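Inosine-uridine preferring nucleoside hydrolase family protein (Bacillus anthracis, PDB 2C40) belongs to the inosine-uridine preferring nucleoside hydrolase family and binds a calcium ion and alpha-D-ribofuranose in one pocket. Local coordinates at residues A[37-43]-A[77-82]; A[84-90]-A[223-227]. All coordinates share one frame; numbering follows the deposited sequence.

Contact 1: A[37-43]-A[77-82]. With RIB (alpha-D-ribofuranose), chain D.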
loop_
_atom_site.group_PDB
_atom_site.type_symbol
_atom_site.label_atom_id
_atom_site.label_comp_id
_atom_site.label_asym_id
_atom_site.label_seq_id
_atom_site.Cartn_x
_atom_site.Cartn_y
_atom_site.Cartn_z
ATOM N N ALA A 37 -14.288 1.199 11.648
ATOM C CA ALA A 37 -15.076 0.272 10.853
ATOM C C ALA A 37 -14.168 -0.249 9.728
ATOM O O ALA A 37 -13.593 -1.331 9.866
ATOM C CB ALA A 37 -16.336 0.935 10.336
ATOM N N ASP A 38 -13.990 0.513 8.653
ATOM C CA ASP A 38 -13.049 0.109 7.596
ATOM C C ASP A 38 -11.617 0.568 7.889
ATOM O O ASP A 38 -10.884 0.989 7.001
ATOM C CB ASP A 38 -13.523 0.654 6.276
ATOM C CG ASP A 38 -12.892 -0.016 5.109
ATOM O OD1 ASP A 38 -12.974 0.607 4.048
ATOM O OD2 ASP A 38 -12.303 -1.103 5.247
ATOM N N CYS A 39 -11.255 0.529 9.156
ATOM C CA CYS A 39 -9.951 0.966 9.608
ATOM C C CYS A 39 -9.703 0.436 11.010
ATOM O O CYS A 39 -10.623 0.059 11.706
ATOM C CB CYS A 39 -9.816 2.500 9.614
ATOM S SG CYS A 39 -10.633 3.421 10.971
ATOM N N TYR A 40 -8.427 0.383 11.366
ATOM C CA TYR A 40 -7.994 0.305 12.735
ATOM C C TYR A 40 -7.924 1.727 13.291
ATOM O O TYR A 40 -7.518 2.644 12.618
ATOM C CB TYR A 40 -6.647 -0.414 12.814
ATOM C CG TYR A 40 -6.767 -1.912 12.579
ATOM C CD1 TYR A 40 -6.785 -2.456 11.283
ATOM C CD2 TYR A 40 -6.915 -2.777 13.645
ATOM C CE1 TYR A 40 -6.925 -3.833 11.084
ATOM C CE2 TYR A 40 -7.025 -4.153 13.453
ATOM C CZ TYR A 40 -7.021 -4.669 12.173
ATOM O OH TYR A 40 -7.136 -6.026 12.035
ATOM N N LEU A 41 -8.348 1.905 14.533
ATOM C CA LEU A 41 -8.534 3.246 15.095
ATOM C C LEU A 41 -7.259 4.086 15.178
ATOM O O LEU A 41 -7.264 5.282 14.886
ATOM C CB LEU A 41 -9.159 3.140 16.485
ATOM C CG LEU A 41 -9.609 4.446 17.160
ATOM C CD1 LEU A 41 -10.717 5.196 16.379
ATOM C CD2 LEU A 41 -10.042 4.056 18.579
ATOM N N GLU A 42 -6.179 3.480 15.633
ATOM C CA GLU A 42 -4.941 4.238 15.847
ATOM C C GLU A 42 -4.336 4.893 14.604
ATOM O O GLU A 42 -4.156 6.097 14.596
ATOM C CB GLU A 42 -3.917 3.407 16.604
ATOM C CG GLU A 42 -4.385 3.148 18.053
ATOM C CD GLU A 42 -4.654 4.471 18.847
ATOM O OE1 GLU A 42 -3.679 5.233 19.060
ATOM O OE2 GLU A 42 -5.840 4.761 19.224
ATOM N N PRO A 43 -4.050 4.119 13.524
ATOM C CA PRO A 43 -3.552 4.793 12.305
ATOM C C PRO A 43 -4.503 5.798 11.674
ATOM O O PRO A 43 -4.044 6.740 11.045
ATOM C CB PRO A 43 -3.278 3.616 11.340
ATOM C CG PRO A 43 -4.193 2.575 11.793
ATOM C CD PRO A 43 -4.099 2.669 13.313
ATOM N N TRP A 77 -8.876 -4.652 3.977
ATOM C CA TRP A 77 -9.346 -3.276 3.724
ATOM C C TRP A 77 -8.990 -2.342 4.889
ATOM O O TRP A 77 -8.543 -1.206 4.715
ATOM C CB TRP A 77 -10.865 -3.288 3.581
ATOM C CG TRP A 77 -11.389 -4.040 2.401
ATOM C CD1 TRP A 77 -10.698 -4.925 1.584
ATOM C CD2 TRP A 77 -12.745 -4.015 1.917
ATOM N NE1 TRP A 77 -11.556 -5.421 0.625
ATOM C CE2 TRP A 77 -12.807 -4.872 0.803
ATOM C CE3 TRP A 77 -13.904 -3.339 2.318
ATOM C CZ2 TRP A 77 -13.991 -5.080 0.094
ATOM C CZ3 TRP A 77 -15.072 -3.538 1.611
ATOM C CH2 TRP A 77 -15.112 -4.400 0.514
ATOM N N ARG A 78 -9.151 -2.865 6.087
ATOM C CA ARG A 78 -8.896 -2.100 7.311
ATOM C C ARG A 78 -7.444 -1.610 7.538
ATOM O O ARG A 78 -7.219 -0.659 8.299
ATOM C CB ARG A 78 -9.356 -2.929 8.519
ATOM C CG ARG A 78 -10.833 -3.305 8.448
ATOM C CD ARG A 78 -11.221 -4.004 9.720
ATOM N NE ARG A 78 -11.036 -3.093 10.835
ATOM C CZ ARG A 78 -10.994 -3.447 12.123
ATOM N NH1 ARG A 78 -11.126 -4.710 12.480
ATOM N NH2 ARG A 78 -10.814 -2.534 13.058
ATOM N N MET A 79 -6.484 -2.245 6.891
ATOM C CA MET A 79 -5.071 -1.914 7.054
ATOM C C MET A 79 -4.663 -0.586 6.410
ATOM O O MET A 79 -3.620 -0.039 6.737
ATOM C CB MET A 79 -4.200 -3.027 6.427
ATOM C CG MET A 79 -4.207 -4.368 7.144
ATOM S SD MET A 79 -3.676 -4.347 8.872
ATOM C CE MET A 79 -1.881 -4.385 8.781
ATOM N N HIS A 80 -5.466 -0.081 5.481
ATOM C CA HIS A 80 -5.044 0.978 4.553
ATOM C C HIS A 80 -4.577 2.271 5.229
ATOM O O HIS A 80 -3.632 2.953 4.725
ATOM C CB HIS A 80 -6.159 1.261 3.549
ATOM C CG HIS A 80 -6.337 0.178 2.533
ATOM N ND1 HIS A 80 -7.351 0.188 1.605
ATOM C CD2 HIS A 80 -5.651 -0.974 2.330
ATOM C CE1 HIS A 80 -7.251 -0.881 0.832
ATOM N NE2 HIS A 80 -6.222 -1.602 1.247
ATOM N N ALA A 81 -5.190 2.572 6.382
ATOM C CA ALA A 81 -4.800 3.710 7.224
ATOM C C ALA A 81 -3.373 3.643 7.700
ATOM O O ALA A 81 -2.749 4.687 7.804
ATOM C CB ALA A 81 -5.754 3.834 8.436
ATOM N N PHE A 82 -2.861 2.432 8.005
ATOM C CA PHE A 82 -1.461 2.244 8.397
ATOM C C PHE A 82 -0.536 2.822 7.363
ATOM O O PHE A 82 0.425 3.501 7.680
ATOM C CB PHE A 82 -1.117 0.777 8.654
ATOM C CG PHE A 82 -1.708 0.229 9.938
ATOM C CD1 PHE A 82 -2.836 -0.591 9.921
ATOM C CD2 PHE A 82 -1.156 0.578 11.175
ATOM C CE1 PHE A 82 -3.386 -1.087 11.097
ATOM C CE2 PHE A 82 -1.690 0.079 12.373
ATOM C CZ PHE A 82 -2.809 -0.751 12.334
HETATM O O5 RIB D . -19.348 0.381 0.946
HETATM C C5 RIB D . -18.432 1.431 0.527
HETATM C C4 RIB D . -17.620 1.863 1.750
HETATM O O4 RIB D . -16.795 0.737 2.117
HETATM C C3 RIB D . -16.712 3.105 1.635
HETATM O O3 RIB D . -17.291 4.179 2.445
HETATM C C2 RIB D . -15.244 2.617 2.017
HETATM O O2 RIB D . -14.343 3.340 2.978
HETATM C C1 RIB D . -15.454 1.154 2.482
HETATM O O HOH W 1 -8.098 1.753 6.665
#
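Cys39 and Arg78 bring the two backbones within 4.0 Å, CA to CA, where Tyr40 N makes a weak hydrogen bond to Arg78 O; Tyr40 is the N-cap of helix 41-55. Arg78 answers with its side chain: NH2 donates to Cys39 O at 2.9 Å, the acceptor in the guanidinium plane but the donor above the carbonyl plane, and NE adds a weaker bond to the same oxygen. The bend at chi3 (62°) turns the guanidinium flat onto the Tyr40 ring, planes 6° apart and Arg78 CZ 4.1 Å from the Tyr40 ring centroid, a cation-pi stack. Arginine suits this place because one planar group can bond at its edge and stack through its face. Met79 SD approaches the ring obliquely, 4.0 Å from Tyr40 CE1, as a Met-aromatic contact. Pro43 sets CG over the face of the Phe82 ring, 3.5 Å from its centroid, in a CH-pi contact, while Pro43 CB rests on the small methyl of Ala81. A water links Asp38 O to Ala81 N. Asp38 OD2 comes 3.1 Å from Trp77 CB and lies near the indole plane at its edge, buried without a polar partner, while Asp38 OD1 is 3.0 Å from C1 of the ribofuranose. Asp38 itself belongs to the ribofuranose pocket and its N is hydrogen-bonded to Asp9, a calcium ligand; the contact thus closes on that pocket of the nucleoside hydrolase fold.

Contact 2: A[84-90]-A[223-227]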
loop_
_atom_site.group_PDB
_atom_site.type_symbol
_atom_site.label_atom_id
_atom_site.label_comp_id
_atom_site.label_asym_id
_atom_site.label_seq_id
_atom_site.Cartn_x
_atom_site.Cartn_y
_atom_site.Cartn_z
ATOM N N VAL A 84 -1.379 5.107 4.857
ATOM C CA VAL A 84 -1.502 6.548 4.695
ATOM C C VAL A 84 -0.764 7.291 5.829
ATOM O O VAL A 84 -0.027 8.239 5.555
ATOM C CB VAL A 84 -2.968 7.015 4.605
ATOM C CG1 VAL A 84 -3.035 8.533 4.539
ATOM C CG2 VAL A 84 -3.635 6.388 3.385
ATOM N N ASP A 85 -0.918 6.806 7.059
ATOM C CA ASP A 85 -0.244 7.361 8.277
ATOM C C ASP A 85 1.272 7.326 8.203
ATOM O O ASP A 85 1.985 8.188 8.786
ATOM C CB ASP A 85 -0.678 6.529 9.486
ATOM C CG ASP A 85 -0.204 7.093 10.780
ATOM O OD1 ASP A 85 -0.278 8.339 10.915
ATOM O OD2 ASP A 85 0.255 6.293 11.627
ATOM N N ALA A 86 1.786 6.319 7.490
ATOM C CA ALA A 86 3.228 6.186 7.308
ATOM C C ALA A 86 3.796 6.966 6.132
ATOM O O ALA A 86 4.977 6.931 5.950
ATOM C CB ALA A 86 3.639 4.734 7.217
ATOM N N LEU A 87 2.982 7.710 5.383
ATOM C CA LEU A 87 3.488 8.463 4.233
ATOM C C LEU A 87 4.365 9.694 4.671
ATOM O O LEU A 87 3.988 10.443 5.598
ATOM C CB LEU A 87 2.325 8.905 3.334
ATOM C CG LEU A 87 1.538 7.903 2.486
ATOM C CD1 LEU A 87 0.452 8.639 1.775
ATOM C CD2 LEU A 87 2.408 7.140 1.503
ATOM N N PRO A 88 5.532 9.890 4.006
ATOM C CA PRO A 88 6.473 10.924 4.451
ATOM C C PRO A 88 5.863 12.336 4.479
ATOM O O PRO A 88 6.088 13.093 5.427
ATOM C CB PRO A 88 7.595 10.817 3.436
ATOM C CG PRO A 88 7.501 9.390 2.932
ATOM C CD PRO A 88 6.060 9.158 2.829
ATOM N N ILE A 89 5.089 12.678 3.462
ATOM C CA ILE A 89 4.399 13.961 3.436
ATOM C C ILE A 89 3.735 14.271 4.795
ATOM O O ILE A 89 3.757 15.395 5.238
ATOM C CB ILE A 89 3.396 14.074 2.216
ATOM C CG1 ILE A 89 2.351 15.143 2.423
ATOM C CG2 ILE A 89 2.555 12.841 2.024
ATOM C CD1 ILE A 89 2.887 16.484 2.386
ATOM N N LEU A 90 3.185 13.244 5.440
ATOM C CA LEU A 90 2.444 13.378 6.704
ATOM C C LEU A 90 3.292 13.315 7.971
ATOM O O LEU A 90 2.794 13.608 9.051
ATOM C CB LEU A 90 1.385 12.261 6.788
ATOM C CG LEU A 90 0.235 12.403 5.806
ATOM C CD1 LEU A 90 -0.869 11.366 6.150
ATOM C CD2 LEU A 90 -0.322 13.825 5.817
ATOM N N PHE A 223 0.105 14.035 -3.066
ATOM C CA PHE A 223 -0.521 13.362 -1.906
ATOM C C PHE A 223 -1.729 12.488 -2.286
ATOM O O PHE A 223 -1.817 11.326 -1.843
ATOM C CB PHE A 223 -0.954 14.359 -0.839
ATOM C CG PHE A 223 -1.661 13.718 0.352
ATOM C CD1 PHE A 223 -3.015 13.911 0.570
ATOM C CD2 PHE A 223 -0.958 12.921 1.258
ATOM C CE1 PHE A 223 -3.660 13.338 1.658
ATOM C CE2 PHE A 223 -1.607 12.333 2.357
ATOM C CZ PHE A 223 -2.939 12.541 2.548
ATOM N N LEU A 224 -2.646 13.042 -3.100
ATOM C CA LEU A 224 -3.754 12.268 -3.668
ATOM C C LEU A 224 -3.265 11.019 -4.372
ATOM O O LEU A 224 -3.814 9.954 -4.164
ATOM C CB LEU A 224 -4.543 13.066 -4.724
ATOM C CG LEU A 224 -5.748 13.876 -4.381
ATOM C CD1 LEU A 224 -6.153 14.692 -5.655
ATOM C CD2 LEU A 224 -6.897 12.936 -3.902
ATOM N N GLY A 225 -2.275 11.160 -5.247
ATOM C CA GLY A 225 -1.708 10.003 -5.924
ATOM C C GLY A 225 -1.093 8.925 -5.028
ATOM O O GLY A 225 -1.242 7.747 -5.297
ATOM N N GLN A 226 -0.384 9.319 -3.984
ATOM C CA GLN A 226 0.164 8.366 -3.004
ATOM C C GLN A 226 -0.967 7.607 -2.333
ATOM O O GLN A 226 -0.948 6.375 -2.262
ATOM C CB GLN A 226 1.013 9.094 -1.978
ATOM C CG GLN A 226 2.334 9.518 -2.618
ATOM C CD GLN A 226 3.169 10.411 -1.745
ATOM O OE1 GLN A 226 3.492 10.061 -0.632
ATOM N NE2 GLN A 226 3.570 11.550 -2.279
ATOM N N CYS A 227 -1.983 8.339 -1.889
ATOM C CA CYS A 227 -3.144 7.716 -1.314
ATOM C C CYS A 227 -3.755 6.633 -2.247
ATOM O O CYS A 227 -3.972 5.515 -1.804
ATOM C CB CYS A 227 -4.142 8.762 -0.925
ATOM S SG CYS A 227 -3.624 9.644 0.583
#
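Apolar contacts dominate where Ile89, Leu90, Leu87 and Val84 line one side of the Phe223 ring. Ile89 CG2 meets the edge of the ring, 3.6 Å from Phe223 CD2, and the two side chains cross at about a right angle. Leu90 CG lies 3.9 Å from Phe223 CE2, while Leu87 CD1 and Val84 CG1 approach obliquely at longer range. Phe223 has CG anti to the backbone N (chi1 177°), which carries the ring out towards Ile89 and Leu90; Cys227 SG lies 3.6 Å above the ring plane, near the rim. That sulfur also touches Val84 CG1 at 4.2 Å; the small, apolar thiol suits this buried spot beside the valine. A flat ring suits this place because several branched side chains can pack along one of its sides.

Polar atoms enter through Gln226. Its chain, extended beyond CG, slides past Leu87 in the opposite direction: Gln226 CB is 3.8 Å from Leu87 CD1, and Gln226 OE1 is 3.8 Å from Leu87 CD2. OE1 is buried without a polar partner, whereas NE2 is bonded to Asp222, one turn earlier on the same helix.

Gln226 also touches Gln226 of the second subunit. Helix 219-229 thus packs against the end of helix 80-85, the turn after it and the start of helix 88-91; Phe19 of helix 12-21 meets the Phe223 ring edge-to-face, and Phe55 of helix 41-55 also meets it.

How the contacts relate
Both contacts draw on helix 80-85, and touch where Pro43 O packs 3.7 Å from Asp85 CB; their centres are 14 Å apart. Contact 1 is partly buried and runs from the ribofuranose pocket to the start of helix 41-55, so its chemistry is mixed: backbone carbonyls, a guanidinium, aromatic faces and a water. Contact 2 is wholly buried, farther from the chain centre and from the ligand, and mainly apolar, with branched side chains against one side of a ring, plus a cysteine and a glutamine whose OE1 lacks a partner. Helix 41-55 joins them, supplying Pro43 to contact 1 and backing contact 2 through Ile51 and Phe55. Each reaches the second subunit, contact 2 more broadly.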